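Local coordinates for arylmalonate decarboxylase (Bordetella bronchiseptica, PDB 3IP8), which catalyses the cofactor-free decarboxylation of 2-aryl-2-methylmalonates to 2-arylpropionates, at residues Met11-Ala16 / Phe33-Leu38. Residues are numbered along the deposited sequence; the frame is centred on the assembly and turned at random.
With B85 (benzylphosphonic acid), chain B.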
ATOM      1  N   MET A  11       1.655 -10.006  -7.981  1.00 10.62           N
ATOM      2  CA  MET A  11       1.113  -8.706  -7.598  1.00  8.11           C
ATOM      3  C   MET A  11       0.254  -8.122  -8.709  1.00 10.76           C
ATOM      4  O   MET A  11       0.677  -8.036  -9.857  1.00 10.75           O
ATOM      5  CB  MET A  11       2.267  -7.762  -7.235  1.00  9.17           C
ATOM      6  CG  MET A  11       2.939  -8.166  -5.936  1.00 10.71           C
ATOM      7  SD  MET A  11       4.341  -7.119  -5.537  1.00 10.72           S
ATOM      8  CE  MET A  11       4.504  -7.510  -3.786  1.00 11.00           C
ATOM      9  N   ILE A  12      -0.986  -7.791  -8.366  1.00  9.41           N
ATOM     10  CA  ILE A  12      -1.853  -7.054  -9.269  1.00  9.42           C
ATOM     11  C   ILE A  12      -1.569  -5.574  -9.010  1.00  9.48           C
ATOM     12  O   ILE A  12      -1.753  -5.082  -7.886  1.00 10.00           O
ATOM     13  CB  ILE A  12      -3.333  -7.351  -8.986  1.00  8.25           C
ATOM     14  CG1 ILE A  12      -3.614  -8.847  -9.031  1.00  9.69           C
ATOM     15  CG2 ILE A  12      -4.230  -6.622  -9.967  1.00 10.27           C
ATOM     16  CD1 ILE A  12      -5.016  -9.187  -8.534  1.00 11.53           C
ATOM     17  N   VAL A  13      -1.137  -4.853 -10.043  1.00  9.63           N
ATOM     18  CA  VAL A  13      -0.739  -3.456  -9.867  1.00 10.17           C
ATOM     19  C   VAL A  13      -1.640  -2.538 -10.687  1.00  9.13           C
ATOM     20  O   VAL A  13      -2.089  -2.910 -11.753  1.00 10.20           O
ATOM     21  CB  VAL A  13       0.738  -3.231 -10.267  1.00  9.58           C
ATOM     22  CG1 VAL A  13       1.653  -4.073  -9.383  1.00 10.88           C
ATOM     23  CG2 VAL A  13       0.977  -3.565 -11.754  1.00  9.26           C
ATOM     24  N   PRO A  14      -1.909  -1.330 -10.195  1.00  8.71           N
ATOM     25  CA  PRO A  14      -2.774  -0.415 -10.948  1.00 10.57           C
ATOM     26  C   PRO A  14      -2.325  -0.035 -12.371  1.00 11.55           C
ATOM     27  O   PRO A  14      -3.171  -0.053 -13.252  1.00 11.37           O
ATOM     28  CB  PRO A  14      -2.895   0.802 -10.016  1.00  9.68           C
ATOM     29  CG  PRO A  14      -2.822   0.175  -8.634  1.00  9.97           C
ATOM     30  CD  PRO A  14      -1.753  -0.913  -8.787  1.00  9.92           C
ATOM     31  N   PRO A  15      -1.043   0.301 -12.601  1.00 10.02           N
ATOM     32  CA  PRO A  15      -0.700   0.797 -13.955  1.00 11.11           C
ATOM     33  C   PRO A  15      -0.776  -0.249 -15.060  1.00 11.67           C
ATOM     34  O   PRO A  15      -0.520  -1.429 -14.816  1.00 11.16           O
ATOM     35  CB  PRO A  15       0.737   1.296 -13.796  1.00 11.00           C
ATOM     36  CG  PRO A  15       0.889   1.554 -12.291  1.00 10.70           C
ATOM     37  CD  PRO A  15       0.093   0.423 -11.679  1.00 12.28           C
ATOM     38  N   ALA A  16      -1.119   0.204 -16.261  1.00 11.41           N
ATOM     39  CA  ALA A  16      -1.245  -0.666 -17.425  1.00 11.54           C
ATOM     40  C   ALA A  16       0.014  -1.462 -17.688  1.00 12.22           C
ATOM     41  O   ALA A  16      -0.063  -2.623 -18.113  1.00 12.39           O
ATOM     42  CB  ALA A  16      -1.636   0.148 -18.672  1.00 13.82           C
ATOM     43  N   PHE A  33       9.279 -12.032  -7.835  1.00 13.32           N
ATOM     44  CA  PHE A  33       7.960 -11.398  -7.950  1.00 11.32           C
ATOM     45  C   PHE A  33       7.546 -11.350  -9.406  1.00 12.60           C
ATOM     46  O   PHE A  33       8.388 -11.225 -10.300  1.00 13.08           O
ATOM     47  CB  PHE A  33       7.991  -9.952  -7.431  1.00 11.64           C
ATOM     48  CG  PHE A  33       8.353  -9.828  -5.994  1.00 10.77           C
ATOM     49  CD1 PHE A  33       7.386  -9.909  -5.003  1.00 11.66           C
ATOM     50  CD2 PHE A  33       9.676  -9.616  -5.611  1.00 12.10           C
ATOM     51  CE1 PHE A  33       7.734  -9.797  -3.663  1.00 12.59           C
ATOM     52  CE2 PHE A  33      10.017  -9.499  -4.267  1.00 13.13           C
ATOM     53  CZ  PHE A  33       9.055  -9.585  -3.300  1.00 12.84           C
ATOM     54  N   ILE A  34       6.247 -11.464  -9.652  1.00 10.95           N
ATOM     55  CA  ILE A  34       5.695 -11.215 -10.979  1.00 12.24           C
ATOM     56  C   ILE A  34       4.476 -10.310 -10.818  1.00 10.92           C
ATOM     57  O   ILE A  34       3.934 -10.212  -9.724  1.00 12.43           O
ATOM     58  CB  ILE A  34       5.272 -12.518 -11.724  1.00 12.30           C
ATOM     59  CG1 ILE A  34       4.261 -13.334 -10.915  1.00 12.35           C
ATOM     60  CG2 ILE A  34       6.495 -13.355 -12.074  1.00 13.85           C
ATOM     61  CD1 ILE A  34       3.657 -14.516 -11.709  1.00 14.65           C
ATOM     62  N   ALA A  35       4.070  -9.639 -11.891  1.00 11.68           N
ATOM     63  CA  ALA A  35       2.990  -8.642 -11.807  1.00 10.27           C
ATOM     64  C   ALA A  35       2.077  -8.653 -13.023  1.00 11.03           C
ATOM     65  O   ALA A  35       2.462  -9.093 -14.108  1.00 13.09           O
ATOM     66  CB  ALA A  35       3.575  -7.227 -11.609  1.00 11.97           C
ATOM     67  N   SER A  36       0.874  -8.133 -12.823  1.00  9.48           N
ATOM     68  CA  SER A  36      -0.144  -8.004 -13.867  1.00 11.52           C
ATOM     69  C   SER A  36      -0.837  -6.645 -13.676  1.00 11.30           C
ATOM     70  O   SER A  36      -1.238  -6.325 -12.556  1.00 10.83           O
ATOM     71  CB  SER A  36      -1.143  -9.155 -13.731  1.00 13.71           C
ATOM     72  OG  SER A  36      -2.020  -9.205 -14.840  1.00 14.23           O
ATOM     73  N   GLY A  37      -0.955  -5.861 -14.754  1.00 10.71           N
ATOM     74  CA  GLY A  37      -1.413  -4.479 -14.677  1.00 11.12           C
ATOM     75  C   GLY A  37      -2.892  -4.314 -14.958  1.00 11.69           C
ATOM     76  O   GLY A  37      -3.399  -4.840 -15.939  1.00 11.96           O
ATOM     77  N   LEU A  38      -3.589  -3.549 -14.125  1.00 12.27           N
ATOM     78  CA  LEU A  38      -5.019  -3.325 -14.313  1.00  9.95           C
ATOM     79  C   LEU A  38      -5.368  -2.288 -15.384  1.00 10.91           C
ATOM     80  O   LEU A  38      -6.431  -2.347 -16.002  1.00 13.45           O
ATOM     81  CB  LEU A  38      -5.642  -2.878 -12.986  1.00 12.30           C
ATOM     82  CG  LEU A  38      -5.704  -3.932 -11.886  1.00 13.07           C
ATOM     83  CD1 LEU A  38      -6.038  -3.276 -10.542  1.00 12.64           C
ATOM     84  CD2 LEU A  38      -6.742  -5.015 -12.238  1.00 14.57           C
TER
HETATM   85  C1  B85 B 249      -1.114   4.621  -7.921  1.00 12.67           C
HETATM   86  C2  B85 B 249      -0.142   4.174  -8.860  1.00 11.86           C
HETATM   87  C3  B85 B 249       0.401   2.916  -8.737  1.00 12.19           C
HETATM   88  C4  B85 B 249       0.010   2.026  -7.623  1.00 12.90           C
HETATM   89  C5  B85 B 249      -0.925   2.460  -6.700  1.00 11.83           C
HETATM   90  C6  B85 B 249      -1.490   3.768  -6.845  1.00 12.68           C
HETATM   91  C7  B85 B 249      -2.448   4.394  -5.844  1.00 16.34           C
HETATM   92  P8  B85 B 249      -3.081   3.361  -4.463  1.00 12.46           P
HETATM   93  O9  B85 B 249      -1.918   2.848  -3.507  1.00 13.44           O
HETATM   94  O10 B85 B 249      -4.202   4.164  -3.630  1.00 12.84           O
HETATM   95  O11 B85 B 249      -3.765   2.190  -5.078  1.00 16.60           O
HETATM   96  O   HOH W   1      -2.145  -4.581 -18.642  1.00 25.30           O
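Met11 and Val13 each bond through N and O to 33-38, pairing strand 9-13 with the parallel edge strand 33-37 of a beta-alpha-beta unit. Met11 N donates to Ile34 O (2.9 Å), and Ser36 N donates to Met11 O. The straightest N-H, that of Val13, reaches Ser36 O at 168°. Leu38 N then donates to Val13 O (2.9 Å), carrying the pairing past the end of the strand. Beyond it, a water donates to both Ala16 O and Gly37 O.

Apolar contacts lie on both faces. On one, the extended Met11 side chain brings CE to 3.9 Å from Phe33 CD1. Its SD lies 5.2 Å from the Phe33 ring centroid, an oblique Met-aromatic contact. Phe216 of helix 211-223 touches both residues. On the other face, a chi1 of -55° sets Ile12 CG2 against Leu38 CG at 3.6 Å. Helix 55-64 covers this face, and its His58 hydrogen-bonds Ser36 OG.

Pro14 and Pro15 turn their rings to the ligand. Pro14 CG lies 3.5 Å from benzylphosphonate C4, and Pro15 CG touches C3. Ser76, Thr75 and Gly189 hydrogen-bond the ligand. The backbone bonds of Met11 and Val13 thus hold the strand end that leads into these two prolines.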